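PDB 6GN8: exoenzyme S from Pseudomonas aeruginosa, which probably acts as a secreted toxin combining GTPase activation with ADP-ribosyl transfer, this chain holding the ADP-ribosyltransferase part. Local coordinates for residues I51-E56 / A94-S99; L60-G65 / I159-S165; V106-R110 / L133-P139; T179-L185 / R196-A201. The protein carries 2 engineered substitutions. All coordinates share one frame; numbering follows the deposited sequence.

Contact 1. Residues I51-E56 / A94-S99; sequences IHSDAE and AAFEKS
Glu56 and Lys98 meet where the capping box of helix 54-77 lies against the last turn of helix 83-99. Ser53 is the N-cap residue: its backbone N donates to Glu56 OE1 at 3.2 Å, arriving from well above the carboxylate plane, and Glu56 N returns a weak bond to Ser53 OG. The glutamate therefore serves its own helix start and the neighbouring helix together. Its CB rests on the methyl of Ala95. Because CG lies anti to the carbonyl carbon (chi1 -71°), the chain continues along the backbone of Ala95, with Glu56 CG 3.6 Å from Ala95 N. CD stays close to that same nitrogen, and the two oxygens then divide their work. OE1, used by the cap, is also brushed by Lys98 CD, whereas OE2 lies 3.5 Å from Ala94 CB and forms a salt bridge with Lys98 NZ at 3.1 Å, weak as a hydrogen bond. The fully extended lysine crosses Glu56 at about a right angle, bringing its CD and CE past the carboxylate as well as its ammonium. Lys98 NZ has a second acidic partner in Asp25 of helix 24-36, so three helices converge on this charge. At the other end of the contact the His52 ring is approached at its edge, with Ile51 CG2 against one face. His52 NE2 donates to Ser99 OG at 2.9 Å, only 4° out of the ring plane, and Ser99 OG in turn donates a hydrogen bond to Ala95 O at 2.8 Å.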
loop_
_atom_site.group_PDB
_atom_site.type_symbol
_atom_site.label_atom_id
_atom_site.label_comp_id
_atom_site.label_asym_id
_atom_site.label_seq_id
_atom_site.Cartn_x
_atom_site.Cartn_y
_atom_site.Cartn_z
ATOM N N ILE C 51 -14.414 -4.172 39.990
ATOM C CA ILE C 51 -14.425 -3.058 39.053
ATOM C C ILE C 51 -15.881 -2.524 38.955
ATOM O O ILE C 51 -16.088 -1.314 38.905
ATOM C CB ILE C 51 -13.791 -3.400 37.654
ATOM C CG1 ILE C 51 -13.892 -2.210 36.650
ATOM C CG2 ILE C 51 -14.325 -4.724 37.020
ATOM C CD1 ILE C 51 -13.118 -0.934 37.076
ATOM N N HIS C 52 -16.881 -3.421 39.011
ATOM C CA HIS C 52 -18.281 -3.010 38.896
ATOM C C HIS C 52 -18.992 -2.960 40.228
ATOM O O HIS C 52 -18.714 -3.773 41.108
ATOM C CB HIS C 52 -19.039 -3.952 37.948
ATOM C CG HIS C 52 -18.469 -3.990 36.570
ATOM N ND1 HIS C 52 -17.916 -5.144 36.054
ATOM C CD2 HIS C 52 -18.351 -3.000 35.656
ATOM C CE1 HIS C 52 -17.484 -4.821 34.845
ATOM N NE2 HIS C 52 -17.730 -3.543 34.561
ATOM N N SER C 53 -19.952 -2.018 40.345
ATOM C CA SER C 53 -20.837 -1.824 41.490
ATOM C C SER C 53 -21.765 -3.033 41.657
ATOM O O SER C 53 -21.895 -3.828 40.726
ATOM C CB SER C 53 -21.676 -0.564 41.283
ATOM O OG SER C 53 -22.673 -0.749 40.285
ATOM N N ASP C 54 -22.444 -3.144 42.812
ATOM C CA ASP C 54 -23.408 -4.214 43.108
ATOM C C ASP C 54 -24.530 -4.240 42.075
ATOM O O ASP C 54 -24.878 -5.302 41.601
ATOM C CB ASP C 54 -24.021 -4.036 44.512
ATOM C CG ASP C 54 -23.108 -4.254 45.708
ATOM O OD1 ASP C 54 -22.023 -4.852 45.530
ATOM O OD2 ASP C 54 -23.497 -3.846 46.837
ATOM N N ALA C 55 -25.046 -3.059 41.701
ATOM C CA ALA C 55 -26.103 -2.856 40.712
ATOM C C ALA C 55 -25.738 -3.439 39.363
ATOM O O ALA C 55 -26.576 -4.092 38.735
ATOM C CB ALA C 55 -26.397 -1.375 40.561
ATOM N N GLU C 56 -24.479 -3.231 38.933
ATOM C CA GLU C 56 -23.945 -3.693 37.650
ATOM C C GLU C 56 -23.751 -5.206 37.638
ATOM O O GLU C 56 -24.126 -5.856 36.668
ATOM C CB GLU C 56 -22.623 -2.967 37.343
ATOM C CG GLU C 56 -22.844 -1.513 36.992
ATOM C CD GLU C 56 -21.726 -0.547 37.317
ATOM O OE1 GLU C 56 -20.543 -0.958 37.349
ATOM O OE2 GLU C 56 -22.049 0.637 37.552
ATOM N N ALA C 94 -24.390 1.273 32.634
ATOM C CA ALA C 94 -23.446 1.830 33.617
ATOM C C ALA C 94 -22.148 0.997 33.656
ATOM O O ALA C 94 -21.057 1.574 33.679
ATOM C CB ALA C 94 -24.098 1.878 35.001
ATOM N N ALA C 95 -22.282 -0.358 33.613
ATOM C CA ALA C 95 -21.182 -1.324 33.597
ATOM C C ALA C 95 -20.275 -1.114 32.386
ATOM O O ALA C 95 -19.058 -1.249 32.530
ATOM C CB ALA C 95 -21.728 -2.757 33.593
ATOM N N PHE C 96 -20.851 -0.807 31.196
ATOM C CA PHE C 96 -20.068 -0.566 29.977
ATOM C C PHE C 96 -19.378 0.809 30.050
ATOM O O PHE C 96 -18.264 0.972 29.545
ATOM C CB PHE C 96 -20.938 -0.699 28.709
ATOM C CG PHE C 96 -21.225 -2.132 28.307
ATOM C CD1 PHE C 96 -20.272 -2.888 27.628
ATOM C CD2 PHE C 96 -22.459 -2.717 28.581
ATOM C CE1 PHE C 96 -20.523 -4.224 27.288
ATOM C CE2 PHE C 96 -22.715 -4.051 28.238
ATOM C CZ PHE C 96 -21.741 -4.795 27.589
ATOM N N GLU C 97 -20.017 1.783 30.718
ATOM C CA GLU C 97 -19.459 3.127 30.885
ATOM C C GLU C 97 -18.159 3.078 31.665
ATOM O O GLU C 97 -17.183 3.685 31.246
ATOM C CB GLU C 97 -20.459 4.040 31.585
ATOM C CG GLU C 97 -21.539 4.566 30.668
ATOM C CD GLU C 97 -22.170 5.838 31.191
ATOM O OE1 GLU C 97 -23.144 5.744 31.975
ATOM O OE2 GLU C 97 -21.677 6.930 30.830
ATOM N N LYS C 98 -18.137 2.304 32.761
ATOM C CA LYS C 98 -16.988 2.119 33.651
ATOM C C LYS C 98 -15.875 1.258 33.033
ATOM O O LYS C 98 -14.705 1.441 33.368
ATOM C CB LYS C 98 -17.442 1.465 34.975
ATOM C CG LYS C 98 -18.332 2.356 35.829
ATOM C CD LYS C 98 -18.658 1.724 37.174
ATOM C CE LYS C 98 -19.558 2.622 37.976
ATOM N NZ LYS C 98 -19.919 2.022 39.286
ATOM N N SER C 99 -16.240 0.315 32.159
ATOM C CA SER C 99 -15.331 -0.673 31.592
ATOM C C SER C 99 -14.362 -0.144 30.565
ATOM O O SER C 99 -13.172 -0.411 30.708
ATOM C CB SER C 99 -16.108 -1.842 30.999
ATOM O OG SER C 99 -16.688 -2.570 32.067
#

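Contact 2. Residues L60-G65 / I159-S165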
loop_
_atom_site.group_PDB
_atom_site.type_symbol
_atom_site.label_atom_id
_atom_site.label_comp_id
_atom_site.label_asym_id
_atom_site.label_seq_id
_atom_site.Cartn_x
_atom_site.Cartn_y
_atom_site.Cartn_z
ATOM N N LEU C 60 -25.818 -7.596 35.163
ATOM C CA LEU C 60 -25.070 -8.452 34.237
ATOM C C LEU C 60 -25.430 -9.921 34.489
ATOM O O LEU C 60 -25.598 -10.665 33.531
ATOM C CB LEU C 60 -23.543 -8.215 34.364
ATOM C CG LEU C 60 -22.988 -6.874 33.810
ATOM C CD1 LEU C 60 -21.656 -6.526 34.464
ATOM C CD2 LEU C 60 -22.799 -6.911 32.302
ATOM N N GLY C 61 -25.611 -10.302 35.759
ATOM C CA GLY C 61 -25.999 -11.656 36.150
ATOM C C GLY C 61 -27.401 -12.039 35.719
ATOM O O GLY C 61 -27.620 -13.106 35.136
ATOM N N LEU C 62 -28.370 -11.157 36.014
ATOM C CA LEU C 62 -29.779 -11.336 35.663
ATOM C C LEU C 62 -29.906 -11.520 34.153
ATOM O O LEU C 62 -30.589 -12.445 33.697
ATOM C CB LEU C 62 -30.606 -10.129 36.147
ATOM C CG LEU C 62 -30.930 -10.077 37.645
ATOM C CD1 LEU C 62 -31.272 -8.688 38.055
ATOM C CD2 LEU C 62 -32.067 -11.061 38.021
ATOM N N TYR C 63 -29.198 -10.682 33.381
ATOM C CA TYR C 63 -29.169 -10.785 31.921
ATOM C C TYR C 63 -28.550 -12.112 31.500
ATOM O O TYR C 63 -29.193 -12.862 30.782
ATOM C CB TYR C 63 -28.381 -9.591 31.296
ATOM C CG TYR C 63 -28.087 -9.725 29.811
ATOM C CD1 TYR C 63 -26.966 -10.412 29.362
ATOM C CD2 TYR C 63 -28.908 -9.118 28.859
ATOM C CE1 TYR C 63 -26.713 -10.570 28.007
ATOM C CE2 TYR C 63 -28.650 -9.248 27.499
ATOM C CZ TYR C 63 -27.547 -9.976 27.075
ATOM O OH TYR C 63 -27.284 -10.154 25.737
ATOM N N THR C 64 -27.304 -12.394 31.923
ATOM C CA THR C 64 -26.564 -13.574 31.465
ATOM C C THR C 64 -27.304 -14.852 31.787
ATOM O O THR C 64 -27.442 -15.698 30.898
ATOM C CB THR C 64 -25.125 -13.578 31.997
ATOM O OG1 THR C 64 -24.532 -12.317 31.671
ATOM C CG2 THR C 64 -24.280 -14.690 31.390
ATOM N N GLY C 65 -27.801 -14.968 33.017
ATOM C CA GLY C 65 -28.509 -16.154 33.467
ATOM C C GLY C 65 -29.805 -16.469 32.745
ATOM O O GLY C 65 -30.042 -17.641 32.414
ATOM N N ILE C 159 -17.527 -7.037 28.113
ATOM C CA ILE C 159 -17.459 -7.298 29.554
ATOM C C ILE C 159 -17.491 -8.815 29.763
ATOM O O ILE C 159 -18.384 -9.511 29.264
ATOM C CB ILE C 159 -18.567 -6.547 30.367
ATOM C CG1 ILE C 159 -18.327 -5.005 30.309
ATOM C CG2 ILE C 159 -18.659 -7.061 31.845
ATOM C CD1 ILE C 159 -19.428 -4.214 30.825
ATOM N N ASP C 160 -16.475 -9.321 30.462
ATOM C CA ASP C 160 -16.381 -10.728 30.801
ATOM C C ASP C 160 -17.260 -10.957 32.017
ATOM O O ASP C 160 -17.052 -10.334 33.061
ATOM C CB ASP C 160 -14.919 -11.130 31.037
ATOM C CG ASP C 160 -14.738 -12.505 31.647
ATOM O OD1 ASP C 160 -15.355 -13.466 31.144
ATOM O OD2 ASP C 160 -13.975 -12.620 32.628
ATOM N N VAL C 161 -18.298 -11.771 31.852
ATOM C CA VAL C 161 -19.292 -12.062 32.900
ATOM C C VAL C 161 -19.167 -13.504 33.430
ATOM O O VAL C 161 -20.026 -13.948 34.188
ATOM C CB VAL C 161 -20.737 -11.775 32.389
ATOM C CG1 VAL C 161 -20.941 -10.293 32.114
ATOM C CG2 VAL C 161 -21.084 -12.601 31.159
ATOM N N SER C 162 -18.071 -14.210 33.082
ATOM C CA SER C 162 -17.866 -15.613 33.419
ATOM C C SER C 162 -17.777 -15.866 34.919
ATOM O O SER C 162 -18.135 -16.957 35.364
ATOM C CB SER C 162 -16.662 -16.197 32.687
ATOM O OG SER C 162 -15.449 -15.543 33.005
ATOM N N GLY C 163 -17.407 -14.857 35.688
ATOM C CA GLY C 163 -17.358 -14.946 37.148
ATOM C C GLY C 163 -18.690 -14.630 37.801
ATOM O O GLY C 163 -18.869 -14.881 38.999
ATOM N N ILE C 164 -19.653 -14.087 37.030
ATOM C CA ILE C 164 -20.998 -13.749 37.535
ATOM C C ILE C 164 -21.996 -14.886 37.152
ATOM O O ILE C 164 -22.697 -15.419 38.011
ATOM C CB ILE C 164 -21.447 -12.350 36.990
ATOM C CG1 ILE C 164 -20.355 -11.252 37.222
ATOM C CG2 ILE C 164 -22.773 -11.921 37.614
ATOM C CD1 ILE C 164 -20.433 -9.942 36.328
ATOM N N SER C 165 -22.066 -15.244 35.856
ATOM C CA SER C 165 -22.969 -16.297 35.369
ATOM C C SER C 165 -22.221 -17.066 34.273
ATOM O O SER C 165 -21.574 -16.445 33.405
ATOM C CB SER C 165 -24.297 -15.696 34.900
ATOM O OG SER C 165 -25.207 -16.662 34.409
#
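Gly61 and Ile164 bring their CA atoms to within 5.6 Å of each other, and no hydrogen bond crosses between the helical turn and the segment leaving strand 159-160. At the glycine, Ile164 CG2 packs directly on the main chain, 3.6 Å from Gly61 CA. Leu60 spreads over three partners: its CD1 touches Ile159 CG2 at 4.0 Å, its CD2 reaches Val161 CG1 at 3.9 Å, and its CB and CD1 lie beside Ile164 CD1. The contact thereby seats helix 54-77 of the ADP-ribosyltransferase domain on strand 159-160, an outer strand of the three-stranded antiparallel sheet, and mostly on the loop that leaves it. Leu174 of the adjacent strand 172-175 also touches Val161 and Thr64, and Ala95 of helix 83-99 also touches Leu60. Thr64 and Val161 meet tip to tip, Thr64 OG1 lying 3.5 Å from Val161 CG2. That hydroxyl is turned back along its own helix (chi1 -52°) and donates to Leu60 O at 2.7 Å. Thr64 N bonds to the same oxygen from the opposite face of the carbonyl plane, so two donors grip it. The methyl branch of Thr64 packs against Ser165, with Thr64 CG2 3.7 Å from Ser165 CB.

Contact 3. Residues V106-R110 / L133-P139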
loop_
_atom_site.group_PDB
_atom_site.type_symbol
_atom_site.label_atom_id
_atom_site.label_comp_id
_atom_site.label_asym_id
_atom_site.label_seq_id
_atom_site.Cartn_x
_atom_site.Cartn_y
_atom_site.Cartn_z
ATOM N N VAL C 106 -9.796 -9.368 21.929
ATOM C CA VAL C 106 -10.225 -10.682 22.332
ATOM C C VAL C 106 -11.083 -11.306 21.189
ATOM O O VAL C 106 -11.873 -10.622 20.532
ATOM C CB VAL C 106 -10.889 -10.699 23.747
ATOM C CG1 VAL C 106 -12.248 -10.027 23.766
ATOM C CG2 VAL C 106 -10.983 -12.117 24.305
ATOM N N LYS C 107 -10.849 -12.613 20.934
ATOM C CA LYS C 107 -11.573 -13.398 19.959
ATOM C C LYS C 107 -12.670 -14.188 20.673
ATOM O O LYS C 107 -12.375 -15.002 21.570
ATOM C CB LYS C 107 -10.626 -14.318 19.195
ATOM C CG LYS C 107 -11.319 -15.284 18.207
ATOM C CD LYS C 107 -10.295 -16.164 17.448
ATOM C CE LYS C 107 -9.487 -17.046 18.371
ATOM N NZ LYS C 107 -8.466 -17.843 17.646
ATOM N N THR C 108 -13.932 -13.971 20.253
ATOM C CA THR C 108 -15.090 -14.676 20.831
ATOM C C THR C 108 -15.976 -15.205 19.718
ATOM O O THR C 108 -15.811 -14.836 18.555
ATOM C CB THR C 108 -15.870 -13.796 21.814
ATOM O OG1 THR C 108 -16.369 -12.643 21.134
ATOM C CG2 THR C 108 -15.057 -13.404 23.061
ATOM N N PHE C 109 -16.891 -16.099 20.069
ATOM C CA PHE C 109 -17.716 -16.814 19.104
ATOM C C PHE C 109 -19.166 -16.680 19.429
ATOM O O PHE C 109 -19.544 -16.452 20.585
ATOM C CB PHE C 109 -17.293 -18.297 19.063
ATOM C CG PHE C 109 -15.779 -18.454 19.103
ATOM C CD1 PHE C 109 -15.008 -18.202 17.973
ATOM C CD2 PHE C 109 -15.120 -18.714 20.308
ATOM C CE1 PHE C 109 -13.619 -18.263 18.033
ATOM C CE2 PHE C 109 -13.730 -18.776 20.359
ATOM C CZ PHE C 109 -12.993 -18.572 19.221
ATOM N N ARG C 110 -19.994 -16.796 18.395
ATOM C CA ARG C 110 -21.431 -16.643 18.567
ATOM C C ARG C 110 -22.196 -17.436 17.499
ATOM O O ARG C 110 -21.911 -17.317 16.322
ATOM C CB ARG C 110 -21.769 -15.147 18.504
ATOM C CG ARG C 110 -23.232 -14.821 18.550
ATOM C CD ARG C 110 -23.429 -13.353 18.306
ATOM N NE ARG C 110 -24.826 -13.102 17.974
ATOM C CZ ARG C 110 -25.778 -12.871 18.864
ATOM N NH1 ARG C 110 -25.490 -12.827 20.158
ATOM N NH2 ARG C 110 -27.026 -12.680 18.470
ATOM N N LEU C 133 -24.991 -7.899 22.661
ATOM C CA LEU C 133 -24.371 -8.979 21.889
ATOM C C LEU C 133 -23.539 -9.923 22.787
ATOM O O LEU C 133 -22.404 -9.623 23.196
ATOM C CB LEU C 133 -23.503 -8.422 20.749
ATOM C CG LEU C 133 -23.173 -9.407 19.620
ATOM C CD1 LEU C 133 -24.324 -9.505 18.630
ATOM C CD2 LEU C 133 -21.927 -8.992 18.880
ATOM N N SER C 134 -24.135 -11.070 23.077
ATOM C CA SER C 134 -23.529 -12.141 23.847
ATOM C C SER C 134 -22.643 -12.971 22.919
ATOM O O SER C 134 -23.042 -13.404 21.823
ATOM C CB SER C 134 -24.605 -13.009 24.503
ATOM O OG SER C 134 -25.548 -12.212 25.213
ATOM N N THR C 135 -21.414 -13.134 23.340
ATOM C CA THR C 135 -20.448 -13.956 22.638
ATOM C C THR C 135 -19.841 -14.846 23.720
ATOM O O THR C 135 -20.041 -14.590 24.916
ATOM C CB THR C 135 -19.439 -13.103 21.845
ATOM O OG1 THR C 135 -18.587 -12.431 22.747
ATOM C CG2 THR C 135 -20.085 -12.088 20.904
ATOM N N SER C 136 -19.148 -15.904 23.314
ATOM C CA SER C 136 -18.553 -16.850 24.235
ATOM C C SER C 136 -17.070 -17.063 23.865
ATOM O O SER C 136 -16.744 -17.068 22.682
ATOM C CB SER C 136 -19.348 -18.156 24.176
ATOM O OG SER C 136 -18.575 -19.336 24.365
ATOM N N LEU C 137 -16.199 -17.266 24.873
ATOM C CA LEU C 137 -14.761 -17.585 24.703
ATOM C C LEU C 137 -14.585 -19.054 24.359
ATOM O O LEU C 137 -13.531 -19.451 23.883
ATOM C CB LEU C 137 -13.947 -17.277 25.972
ATOM C CG LEU C 137 -13.377 -15.884 26.147
ATOM C CD1 LEU C 137 -12.874 -15.700 27.541
ATOM C CD2 LEU C 137 -12.240 -15.603 25.163
ATOM N N ASN C 138 -15.618 -19.852 24.627
ATOM C CA ASN C 138 -15.696 -21.289 24.381
ATOM C C ASN C 138 -16.172 -21.549 22.915
ATOM O O ASN C 138 -17.330 -21.239 22.632
ATOM C CB ASN C 138 -16.671 -21.882 25.417
ATOM C CG ASN C 138 -16.614 -23.359 25.607
ATOM O OD1 ASN C 138 -16.392 -24.132 24.669
ATOM N ND2 ASN C 138 -16.842 -23.786 26.841
ATOM N N PRO C 139 -15.340 -22.072 21.963
ATOM C CA PRO C 139 -15.841 -22.273 20.574
ATOM C C PRO C 139 -16.957 -23.332 20.458
ATOM O O PRO C 139 -17.820 -23.223 19.583
ATOM C CB PRO C 139 -14.590 -22.711 19.783
ATOM C CG PRO C 139 -13.417 -22.387 20.663
ATOM C CD PRO C 139 -13.927 -22.492 22.080
HETATM O O HOH W 1 -27.246 -11.367 22.109
#
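Strand 133-136 carries a Ser-Thr-Ser sequence that, with Arg110 on the earlier strand 106-112, probably the arginine of the R-S-E signature, is consistent with the NAD+ site of R-S-E class ADP-ribosyltransferases. Here that strand crosses strand 106-110 at 107°, and a single antiparallel hydrogen-bonded bridge joins them, Phe109 N to Ser136 O and Ser136 N to Phe109 O, both 2.8 Å. On one side of the bridge Arg110 runs out extended, CG anti to its backbone nitrogen (chi1 175°), and turns its guanidinium edge to the other strand. Arg110 NH1 donates to Ser134 O at 3.0 Å, within the carbonyl plane and on a lone pair. Water 1 accepts from both Arg110 NH1 and Ser134 N. Leu133 CD1 lies over the centre of one guanidinium face, 3.7 Å from Arg110 CZ. Thr108 and Thr135 cross at about a right angle with their OG1 atoms 2.8 Å apart, a possible hydrogen bond from Thr108, whose proton has another acceptor within reach, while Thr135 OG1 bonds to Ile173 O. Beyond the bridge, the Phe109 ring receives Leu137 O at its edge and Pro139 CB over a face, a CH-pi contact 4.3 Å from the centroid. Leu137 CD2 meets Val106 CG2 at 3.8 Å. The in-plane bond and the leucine pressed on one face together restrict both the position and the rotation of the guanidinium, while Arg110 NE, buried by the contact, has no partner in the model.

Contact 4. Residues T179-L185 / R196-A201; sequences TDMRVLL and RVLEEA
Arg182 and Glu199 form a hydrogen-bonded antiparallel pair near the open end of this hairpin, Arg182 N to Glu199 O at 2.8 Å and Glu199 N to Arg182 O at 2.9 Å. Further on the pairing slips by one residue: Leu184 N donates to Val197 O at 2.8 Å and Val197 N to Leu185 O at 2.9 Å, so two leucines face a single valine in a classic beta bulge. On the face holding Met181, Val183 and Leu198, Val183 CG2 packs on Leu198 CD2 at 3.8 Å. Leu184 lies across Val197 and Glu199 and brings its CD2 to 3.7 Å from Glu199 OE1. The charges of Arg182 and Glu199 do not touch directly. Water 2 accepts from Arg182 NE at 2.7 Å and lies 3.0 Å from Glu199 OE1, to which it can donate. In the next shell Arg182 NH2 bonds to Gly124 O, and Glu199 OE2 accepts from an aromatic side chain and forms a salt bridge with a basic one, both of another protein chain, whose aromatic and apolar residues pack on Leu184, Leu185 and Val197. The hairpin occupies the interior of the five-stranded mixed sheet, strand 149-155 running beside 194-200 and strand 126-128 beside 180-188.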
loop_
_atom_site.group_PDB
_atom_site.type_symbol
_atom_site.label_atom_id
_atom_site.label_comp_id
_atom_site.label_asym_id
_atom_site.label_seq_id
_atom_site.Cartn_x
_atom_site.Cartn_y
_atom_site.Cartn_z
ATOM N N THR C 179 -23.660 -1.760 19.507
ATOM C CA THR C 179 -22.223 -1.707 19.251
ATOM C C THR C 179 -22.008 -1.956 17.773
ATOM O O THR C 179 -22.356 -3.021 17.245
ATOM C CB THR C 179 -21.410 -2.677 20.129
ATOM O OG1 THR C 179 -21.515 -2.248 21.481
ATOM C CG2 THR C 179 -19.915 -2.724 19.731
ATOM N N ASP C 180 -21.453 -0.939 17.118
ATOM C CA ASP C 180 -21.119 -0.925 15.714
ATOM C C ASP C 180 -20.021 -1.935 15.454
ATOM O O ASP C 180 -18.939 -1.893 16.055
ATOM C CB ASP C 180 -20.698 0.496 15.271
ATOM C CG ASP C 180 -21.823 1.474 14.986
ATOM O OD1 ASP C 180 -22.926 1.021 14.602
ATOM O OD2 ASP C 180 -21.588 2.694 15.104
ATOM N N MET C 181 -20.340 -2.865 14.573
ATOM C CA MET C 181 -19.478 -3.945 14.109
ATOM C C MET C 181 -19.303 -3.880 12.571
ATOM O O MET C 181 -20.278 -3.657 11.835
ATOM C CB MET C 181 -20.072 -5.304 14.503
ATOM C CG MET C 181 -20.162 -5.536 16.007
ATOM S SD MET C 181 -18.572 -6.032 16.699
ATOM C CE MET C 181 -19.101 -6.560 18.314
ATOM N N ARG C 182 -18.060 -4.044 12.110
ATOM C CA ARG C 182 -17.703 -4.168 10.707
ATOM C C ARG C 182 -17.703 -5.621 10.312
ATOM O O ARG C 182 -17.096 -6.460 10.994
ATOM C CB ARG C 182 -16.328 -3.583 10.422
ATOM C CG ARG C 182 -16.080 -3.389 8.913
ATOM C CD ARG C 182 -14.776 -2.666 8.636
ATOM N NE ARG C 182 -14.652 -1.438 9.425
ATOM C CZ ARG C 182 -15.102 -0.245 9.050
ATOM N NH1 ARG C 182 -14.955 0.806 9.848
ATOM N NH2 ARG C 182 -15.719 -0.095 7.880
ATOM N N VAL C 183 -18.384 -5.925 9.201
ATOM C CA VAL C 183 -18.405 -7.270 8.668
ATOM C C VAL C 183 -17.107 -7.450 7.854
ATOM O O VAL C 183 -17.012 -6.926 6.762
ATOM C CB VAL C 183 -19.677 -7.539 7.833
ATOM C CG1 VAL C 183 -19.654 -8.958 7.237
ATOM C CG2 VAL C 183 -20.921 -7.334 8.682
ATOM N N LEU C 184 -16.108 -8.155 8.401
ATOM C CA LEU C 184 -14.836 -8.401 7.718
ATOM C C LEU C 184 -14.965 -9.482 6.636
ATOM O O LEU C 184 -14.182 -9.517 5.692
ATOM C CB LEU C 184 -13.763 -8.821 8.745
ATOM C CG LEU C 184 -13.304 -7.757 9.778
ATOM C CD1 LEU C 184 -12.066 -8.200 10.462
ATOM C CD2 LEU C 184 -13.068 -6.387 9.128
ATOM N N LEU C 185 -15.900 -10.409 6.821
ATOM C CA LEU C 185 -16.156 -11.542 5.934
ATOM C C LEU C 185 -17.512 -12.101 6.245
ATOM O O LEU C 185 -17.855 -12.286 7.427
ATOM C CB LEU C 185 -15.073 -12.628 6.115
ATOM C CG LEU C 185 -15.158 -13.878 5.232
ATOM C CD1 LEU C 185 -14.614 -13.619 3.828
ATOM C CD2 LEU C 185 -14.444 -15.053 5.879
ATOM N N ARG C 196 -19.290 -15.877 9.497
ATOM C CA ARG C 196 -18.979 -14.457 9.528
ATOM C C ARG C 196 -17.835 -14.105 10.444
ATOM O O ARG C 196 -17.594 -14.768 11.446
ATOM C CB ARG C 196 -20.234 -13.645 9.971
ATOM C CG ARG C 196 -20.724 -12.726 8.877
ATOM C CD ARG C 196 -21.721 -11.673 9.302
ATOM N NE ARG C 196 -23.085 -12.027 8.903
ATOM C CZ ARG C 196 -24.013 -12.433 9.759
ATOM N NH1 ARG C 196 -23.734 -12.538 11.059
ATOM N NH2 ARG C 196 -25.229 -12.729 9.329
ATOM N N VAL C 197 -17.168 -13.001 10.118
ATOM C CA VAL C 197 -16.110 -12.436 10.938
ATOM C C VAL C 197 -16.500 -10.984 11.199
ATOM O O VAL C 197 -16.722 -10.222 10.252
ATOM C CB VAL C 197 -14.683 -12.609 10.353
ATOM C CG1 VAL C 197 -13.628 -11.982 11.264
ATOM C CG2 VAL C 197 -14.376 -14.082 10.110
ATOM N N LEU C 198 -16.691 -10.634 12.481
ATOM C CA LEU C 198 -17.073 -9.272 12.856
ATOM C C LEU C 198 -15.978 -8.629 13.644
ATOM O O LEU C 198 -15.292 -9.286 14.432
ATOM C CB LEU C 198 -18.362 -9.233 13.697
ATOM C CG LEU C 198 -19.644 -9.817 13.139
ATOM C CD1 LEU C 198 -20.694 -9.939 14.254
ATOM C CD2 LEU C 198 -20.207 -8.939 12.037
ATOM N N GLU C 199 -15.855 -7.329 13.501
ATOM C CA GLU C 199 -14.874 -6.598 14.272
ATOM C C GLU C 199 -15.515 -5.320 14.828
ATOM O O GLU C 199 -16.286 -4.675 14.122
ATOM C CB GLU C 199 -13.647 -6.302 13.395
ATOM C CG GLU C 199 -12.680 -5.298 13.976
ATOM C CD GLU C 199 -11.715 -4.734 12.953
ATOM O OE1 GLU C 199 -12.171 -4.159 11.940
ATOM O OE2 GLU C 199 -10.493 -4.868 13.173
ATOM N N GLU C 200 -15.216 -4.973 16.096
ATOM C CA GLU C 200 -15.681 -3.735 16.722
ATOM C C GLU C 200 -15.145 -2.580 15.885
ATOM O O GLU C 200 -13.925 -2.448 15.765
ATOM C CB GLU C 200 -15.171 -3.666 18.171
ATOM C CG GLU C 200 -15.893 -2.677 19.054
ATOM C CD GLU C 200 -15.220 -2.486 20.394
ATOM O OE1 GLU C 200 -15.217 -1.338 20.896
ATOM O OE2 GLU C 200 -14.671 -3.474 20.934
ATOM N N ALA C 201 -16.047 -1.802 15.235
ATOM C CA ALA C 201 -15.674 -0.682 14.348
ATOM C C ALA C 201 -14.647 0.270 15.002
ATOM O O ALA C 201 -13.647 0.632 14.366
ATOM C CB ALA C 201 -16.908 0.090 13.921
HETATM O O HOH W 2 -13.328 -1.411 11.782
#

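Overall arrangement
The four contacts run from the helical part of the domain into its sheets. Contacts 1 and 2, centres 12 Å apart, share helix 54-77 and meet at Ile159, where Ser99 OG lies 3.4 Å from Ile159 CG1. Contact 2 connects to contact 3, 13 Å away, through a probable hydrogen bond of 2.7 Å between Tyr63 OH and Ser134 OG, tying the helix to the putative dinucleotide site. Contact 4, also 13 Å from contact 3, touches it where Leu133 CD2 packs on Met181 CE at 3.8 Å. Contacts 1 and 4 are farthest apart, with centres 25 Å from each other. Contacts 3 and 4 also adjoin another protein chain.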